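Local coordinates for lipoate-protein ligase 1 (Plasmodium falciparum, PDB 5T8U) that belongs to the lipoate-protein ligase family, with a lipoyl protein ligase A/B catalytic domain and a bacterial-type C-terminal domain, and holds lipoic acid in a pocket, at residues 26-39 / 49-61. Residues are numbered along the deposited sequence; the frame is centred on the assembly and turned at random.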
loop_
_atom_site.group_PDB
_atom_site.type_symbol
_atom_site.label_atom_id
_atom_site.label_comp_id
_atom_site.label_asym_id
_atom_site.label_seq_id
_atom_site.Cartn_x
_atom_site.Cartn_y
_atom_site.Cartn_z
ATOM N N LEU A 26 -9.701 -1.201 -4.564
ATOM C CA LEU A 26 -8.340 -1.499 -4.997
ATOM C C LEU A 26 -8.218 -1.428 -6.513
ATOM O O LEU A 26 -7.182 -0.994 -7.033
ATOM C CB LEU A 26 -7.912 -2.876 -4.488
ATOM C CG LEU A 26 -7.540 -2.963 -3.004
ATOM C CD1 LEU A 26 -7.407 -4.415 -2.573
ATOM C CD2 LEU A 26 -6.250 -2.209 -2.715
ATOM N N SER A 27 -9.263 -1.837 -7.238
ATOM C CA SER A 27 -9.249 -1.703 -8.691
ATOM C C SER A 27 -9.262 -0.236 -9.103
ATOM O O SER A 27 -8.566 0.155 -10.048
ATOM C CB SER A 27 -10.439 -2.445 -9.297
ATOM O OG SER A 27 -10.442 -3.804 -8.896
ATOM N N LEU A 28 -10.051 0.591 -8.411
ATOM C CA LEU A 28 -10.011 2.030 -8.654
ATOM C C LEU A 28 -8.605 2.577 -8.438
ATOM O O LEU A 28 -8.061 3.285 -9.291
ATOM C CB LEU A 28 -11.006 2.746 -7.740
ATOM C CG LEU A 28 -12.492 2.598 -8.068
ATOM C CD1 LEU A 28 -13.337 3.139 -6.925
ATOM C CD2 LEU A 28 -12.839 3.311 -9.368
ATOM N N GLU A 29 -8.006 2.258 -7.289
ATOM C CA GLU A 29 -6.659 2.725 -6.976
ATOM C C GLU A 29 -5.673 2.334 -8.070
ATOM O O GLU A 29 -4.904 3.170 -8.563
ATOM C CB GLU A 29 -6.230 2.148 -5.628
ATOM C CG GLU A 29 -4.891 2.637 -5.123
ATOM C CD GLU A 29 -4.479 1.944 -3.841
ATOM O OE1 GLU A 29 -4.634 0.707 -3.758
ATOM O OE2 GLU A 29 -4.012 2.635 -2.913
ATOM N N ASN A 30 -5.679 1.057 -8.461
ATOM C CA ASN A 30 -4.758 0.601 -9.496
ATOM C C ASN A 30 -5.026 1.293 -10.825
ATOM O O ASN A 30 -4.091 1.547 -11.591
ATOM C CB ASN A 30 -4.860 -0.915 -9.659
ATOM C CG ASN A 30 -3.701 -1.493 -10.445
ATOM O OD1 ASN A 30 -2.603 -0.936 -10.453
ATOM N ND2 ASN A 30 -3.939 -2.615 -11.114
ATOM N N PHE A 31 -6.291 1.607 -11.117
ATOM C CA PHE A 31 -6.602 2.301 -12.362
ATOM C C PHE A 31 -6.089 3.733 -12.331
ATOM O O PHE A 31 -5.639 4.261 -13.354
ATOM C CB PHE A 31 -8.108 2.276 -12.617
ATOM C CG PHE A 31 -8.495 2.761 -13.985
ATOM C CD1 PHE A 31 -8.726 1.864 -15.013
ATOM C CD2 PHE A 31 -8.617 4.116 -14.243
ATOM C CE1 PHE A 31 -9.077 2.308 -16.272
ATOM C CE2 PHE A 31 -8.968 4.564 -15.500
ATOM C CZ PHE A 31 -9.197 3.660 -16.515
ATOM N N LEU A 32 -6.149 4.380 -11.166
ATOM C CA LEU A 32 -5.613 5.729 -11.042
ATOM C C LEU A 32 -4.097 5.726 -11.175
ATOM O O LEU A 32 -3.525 6.591 -11.849
ATOM C CB LEU A 32 -6.035 6.340 -9.706
ATOM C CG LEU A 32 -7.544 6.424 -9.462
ATOM C CD1 LEU A 32 -7.833 6.702 -7.998
ATOM C CD2 LEU A 32 -8.172 7.486 -10.343
ATOM N N LEU A 33 -3.428 4.755 -10.547
ATOM C CA LEU A 33 -1.978 4.657 -10.673
ATOM C C LEU A 33 -1.562 4.372 -12.112
ATOM O O LEU A 33 -0.593 4.956 -12.612
ATOM C CB LEU A 33 -1.443 3.571 -9.739
ATOM C CG LEU A 33 0.022 3.170 -9.940
ATOM C CD1 LEU A 33 0.942 4.380 -9.865
ATOM C CD2 LEU A 33 0.435 2.128 -8.914
ATOM N N ASN A 34 -2.274 3.478 -12.794
ATOM C CA ASN A 34 -1.904 3.068 -14.142
ATOM C C ASN A 34 -2.433 3.998 -15.229
ATOM O O ASN A 34 -2.133 3.778 -16.407
ATOM C CB ASN A 34 -2.392 1.640 -14.406
ATOM C CG ASN A 34 -1.577 0.599 -13.662
ATOM O OD1 ASN A 34 -2.124 -0.261 -12.972
ATOM N ND2 ASN A 34 -0.257 0.674 -13.801
ATOM N N ASN A 35 -3.205 5.026 -14.871
ATOM C CA ASN A 35 -3.693 5.997 -15.844
ATOM C C ASN A 35 -3.545 7.420 -15.318
ATOM O O ASN A 35 -4.334 8.302 -15.672
ATOM C CB ASN A 35 -5.153 5.722 -16.212
ATOM C CG ASN A 35 -5.331 4.402 -16.934
ATOM O OD1 ASN A 35 -5.139 4.314 -18.146
ATOM N ND2 ASN A 35 -5.705 3.366 -16.192
ATOM N N TYR A 36 -2.537 7.652 -14.479
ATOM C CA TYR A 36 -2.281 8.950 -13.865
ATOM C C TYR A 36 -2.341 10.084 -14.883
ATOM O O TYR A 36 -3.277 10.891 -14.866
ATOM C CB TYR A 36 -0.917 8.909 -13.168
ATOM C CG TYR A 36 -0.491 10.183 -12.475
ATOM C CD1 TYR A 36 -1.123 10.617 -11.318
ATOM C CD2 TYR A 36 0.573 10.932 -12.960
ATOM C CE1 TYR A 36 -0.720 11.774 -10.676
ATOM C CE2 TYR A 36 0.983 12.086 -12.328
ATOM C CZ TYR A 36 0.335 12.503 -11.186
ATOM O OH TYR A 36 0.746 13.654 -10.557
ATOM N N ASN A 37 -1.361 10.140 -15.788
ATOM C CA ASN A 37 -1.239 11.272 -16.701
ATOM C C ASN A 37 -2.455 11.457 -17.602
ATOM O O ASN A 37 -2.565 12.505 -18.247
ATOM C CB ASN A 37 0.015 11.111 -17.566
ATOM C CG ASN A 37 1.293 11.087 -16.744
ATOM O OD1 ASN A 37 2.149 10.222 -16.934
ATOM N ND2 ASN A 37 1.426 12.036 -15.823
ATOM N N ASP A 38 -3.363 10.484 -17.667
ATOM C CA ASP A 38 -4.543 10.576 -18.516
ATOM C C ASP A 38 -5.831 10.793 -17.738
ATOM O O ASP A 38 -6.906 10.828 -18.350
ATOM C CB ASP A 38 -4.682 9.307 -19.365
ATOM C CG ASP A 38 -3.591 9.182 -20.402
ATOM O OD1 ASP A 38 -3.147 10.227 -20.922
ATOM O OD2 ASP A 38 -3.180 8.041 -20.700
ATOM N N LEU A 39 -5.762 10.950 -16.415
ATOM C CA LEU A 39 -6.981 10.939 -15.615
ATOM C C LEU A 39 -7.950 12.037 -16.043
ATOM O O LEU A 39 -9.168 11.829 -16.043
ATOM C CB LEU A 39 -6.640 11.073 -14.132
ATOM C CG LEU A 39 -6.146 9.798 -13.440
ATOM C CD1 LEU A 39 -5.753 10.096 -12.006
ATOM C CD2 LEU A 39 -7.196 8.695 -13.481
ATOM N N GLU A 49 -5.306 18.112 -22.193
ATOM C CA GLU A 49 -4.255 18.270 -21.196
ATOM C C GLU A 49 -4.050 16.982 -20.409
ATOM O O GLU A 49 -5.007 16.299 -20.038
ATOM C CB GLU A 49 -4.594 19.415 -20.240
ATOM C CG GLU A 49 -4.357 20.803 -20.817
ATOM C CD GLU A 49 -4.434 21.894 -19.763
ATOM O OE1 GLU A 49 -4.547 21.560 -18.564
ATOM O OE2 GLU A 49 -4.381 23.086 -20.133
ATOM N N LYS A 50 -2.784 16.657 -20.163
ATOM C CA LYS A 50 -2.400 15.465 -19.429
ATOM C C LYS A 50 -1.931 15.853 -18.032
ATOM O O LYS A 50 -1.389 16.941 -17.819
ATOM C CB LYS A 50 -1.306 14.700 -20.176
ATOM C CG LYS A 50 -1.777 14.180 -21.531
ATOM C CD LYS A 50 -0.634 13.978 -22.515
ATOM C CE LYS A 50 -1.038 14.378 -23.931
ATOM N NZ LYS A 50 -1.981 13.414 -24.566
ATOM N N PHE A 51 -2.139 14.945 -17.085
ATOM C CA PHE A 51 -2.092 15.287 -15.672
ATOM C C PHE A 51 -0.716 15.026 -15.075
ATOM O O PHE A 51 -0.039 14.057 -15.430
ATOM C CB PHE A 51 -3.154 14.489 -14.914
ATOM C CG PHE A 51 -3.451 15.022 -13.546
ATOM C CD1 PHE A 51 -3.994 16.285 -13.380
ATOM C CD2 PHE A 51 -3.205 14.252 -12.425
ATOM C CE1 PHE A 51 -4.273 16.771 -12.119
ATOM C CE2 PHE A 51 -3.482 14.734 -11.165
ATOM C CZ PHE A 51 -4.019 15.992 -11.011
ATOM N N ASN A 52 -0.311 15.910 -14.159
ATOM C CA ASN A 52 0.980 15.775 -13.493
ATOM C C ASN A 52 0.948 16.299 -12.061
ATOM O O ASN A 52 2.019 16.473 -11.465
ATOM C CB ASN A 52 2.060 16.519 -14.298
ATOM C CG ASN A 52 3.467 16.173 -13.855
ATOM O OD1 ASN A 52 3.690 15.160 -13.190
ATOM N ND2 ASN A 52 4.428 17.013 -14.227
ATOM N N GLU A 53 -0.220 16.545 -11.486
ATOM C CA GLU A 53 -0.367 17.215 -10.204
ATOM C C GLU A 53 -0.723 16.218 -9.111
ATOM O O GLU A 53 -1.028 15.053 -9.383
ATOM C CB GLU A 53 -1.443 18.298 -10.310
ATOM C CG GLU A 53 -1.100 19.435 -11.253
ATOM C CD GLU A 53 -0.011 20.337 -10.710
ATOM O OE1 GLU A 53 1.155 20.182 -11.129
ATOM O OE2 GLU A 53 -0.319 21.197 -9.858
ATOM N N PRO A 54 -0.695 16.642 -7.847
ATOM C CA PRO A 54 -1.002 15.713 -6.753
ATOM C C PRO A 54 -2.446 15.233 -6.782
ATOM O O PRO A 54 -3.346 15.913 -7.280
ATOM C CB PRO A 54 -0.727 16.543 -5.492
ATOM C CG PRO A 54 0.152 17.660 -5.940
ATOM C CD PRO A 54 -0.264 17.957 -7.341
ATOM N N ILE A 55 -2.655 14.039 -6.227
ATOM C CA ILE A 55 -3.980 13.444 -6.089
ATOM C C ILE A 55 -4.140 12.920 -4.672
ATOM O O ILE A 55 -3.228 12.285 -4.127
ATOM C CB ILE A 55 -4.210 12.300 -7.100
ATOM C CG1 ILE A 55 -4.208 12.852 -8.523
ATOM C CG2 ILE A 55 -5.516 11.557 -6.794
ATOM C CD1 ILE A 55 -4.401 11.811 -9.604
ATOM N N LEU A 56 -5.306 13.177 -4.083
ATOM C CA LEU A 56 -5.728 12.542 -2.844
ATOM C C LEU A 56 -7.013 11.776 -3.115
ATOM O O LEU A 56 -7.984 12.355 -3.607
ATOM C CB LEU A 56 -5.951 13.569 -1.730
ATOM C CG LEU A 56 -6.683 13.051 -0.486
ATOM C CD1 LEU A 56 -5.953 11.864 0.127
ATOM C CD2 LEU A 56 -6.848 14.160 0.536
ATOM N N PHE A 57 -7.021 10.485 -2.795
ATOM C CA PHE A 57 -8.170 9.621 -3.041
ATOM C C PHE A 57 -8.587 8.968 -1.732
ATOM O O PHE A 57 -7.783 8.280 -1.095
ATOM C CB PHE A 57 -7.839 8.565 -4.098
ATOM C CG PHE A 57 -8.865 7.472 -4.208
ATOM C CD1 PHE A 57 -10.209 7.777 -4.322
ATOM C CD2 PHE A 57 -8.482 6.139 -4.214
ATOM C CE1 PHE A 57 -11.156 6.778 -4.428
ATOM C CE2 PHE A 57 -9.426 5.133 -4.323
ATOM C CZ PHE A 57 -10.766 5.455 -4.430
ATOM N N LEU A 58 -9.842 9.176 -1.341
ATOM C CA LEU A 58 -10.361 8.687 -0.070
ATOM C C LEU A 58 -11.370 7.573 -0.314
ATOM O O LEU A 58 -12.179 7.650 -1.243
ATOM C CB LEU A 58 -11.008 9.825 0.720
ATOM C CG LEU A 58 -10.002 10.853 1.239
ATOM C CD1 LEU A 58 -10.636 12.229 1.375
ATOM C CD2 LEU A 58 -9.429 10.391 2.568
ATOM N N TRP A 59 -11.320 6.536 0.522
ATOM C CA TRP A 59 -12.177 5.377 0.314
ATOM C C TRP A 59 -12.252 4.568 1.598
ATOM O O TRP A 59 -11.359 4.629 2.445
ATOM C CB TRP A 59 -11.673 4.511 -0.848
ATOM C CG TRP A 59 -10.180 4.277 -0.857
ATOM C CD1 TRP A 59 -9.201 5.214 -1.040
ATOM C CD2 TRP A 59 -9.503 3.022 -0.700
ATOM N NE1 TRP A 59 -7.964 4.624 -0.995
ATOM C CE2 TRP A 59 -8.120 3.279 -0.789
ATOM C CE3 TRP A 59 -9.930 1.708 -0.488
ATOM C CZ2 TRP A 59 -7.164 2.272 -0.674
ATOM C CZ3 TRP A 59 -8.978 0.709 -0.377
ATOM C CH2 TRP A 59 -7.613 0.997 -0.468
ATOM N N ARG A 60 -13.337 3.810 1.735
ATOM C CA ARG A 60 -13.554 2.949 2.887
ATOM C C ARG A 60 -13.970 1.566 2.407
ATOM O O ARG A 60 -14.521 1.412 1.315
ATOM C CB ARG A 60 -14.623 3.525 3.826
ATOM C CG ARG A 60 -14.247 4.859 4.451
ATOM C CD ARG A 60 -15.480 5.634 4.886
ATOM N NE ARG A 60 -16.244 4.936 5.917
ATOM C CZ ARG A 60 -17.442 5.319 6.350
ATOM N NH1 ARG A 60 -18.025 6.396 5.841
ATOM N NH2 ARG A 60 -18.060 4.622 7.292
ATOM N N ASN A 61 -13.697 0.560 3.234
ATOM C CA ASN A 61 -13.992 -0.823 2.895
ATOM C C ASN A 61 -14.666 -1.510 4.072
ATOM O O ASN A 61 -14.397 -1.194 5.234
ATOM C CB ASN A 61 -12.723 -1.595 2.511
ATOM C CG ASN A 61 -11.806 -0.795 1.612
ATOM O OD1 ASN A 61 -11.999 -0.738 0.398
ATOM N ND2 ASN A 61 -10.796 -0.175 2.207
#
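Tyr36 presents one ring face to the edge of Phe51, an offset edge-to-face pair with centroids 5.6 Å apart and planes at 66°. Its side chain leaves with CG trans to the backbone N, carrying the ring to the loop before strand 55-59, where OH donates to Glu53 O at 2.5 Å, from above the carbonyl plane. Asn37 grips the same loop twice: its O accepts from Phe51 N at 2.7 Å, and its ND2 donates to Phe51 O at 2.5 Å, nearly in line with that C=O. Ile55 CD1 touches Tyr36 CE1 at 3.8 Å, the side chains running past each other in opposite directions, and meets Leu39 CD1. Farther along, Leu32 CD1 stands 4.2 Å from the Phe57 ring centroid, 23° off the normal, a CH-pi contact; Trp59 CD1 lies over the opposite face. Leu26 CD2 touches Trp59 CH2 at 4.1 Å, and Glu29 sets its carboxylate near Trp59 CZ2. Thr109 OG1 hydrogen-bonds to both Glu29 OE2 and Trp59 NE1. Helix 26-34 runs antiparallel to strand 55-59 (171°), their segment axes 10.4 Å apart at closest approach. This is helix-on-sheet packing of the alpha/beta lipoyl ligase catalytic domain, ending at Trp59 in the lipoic acid pocket.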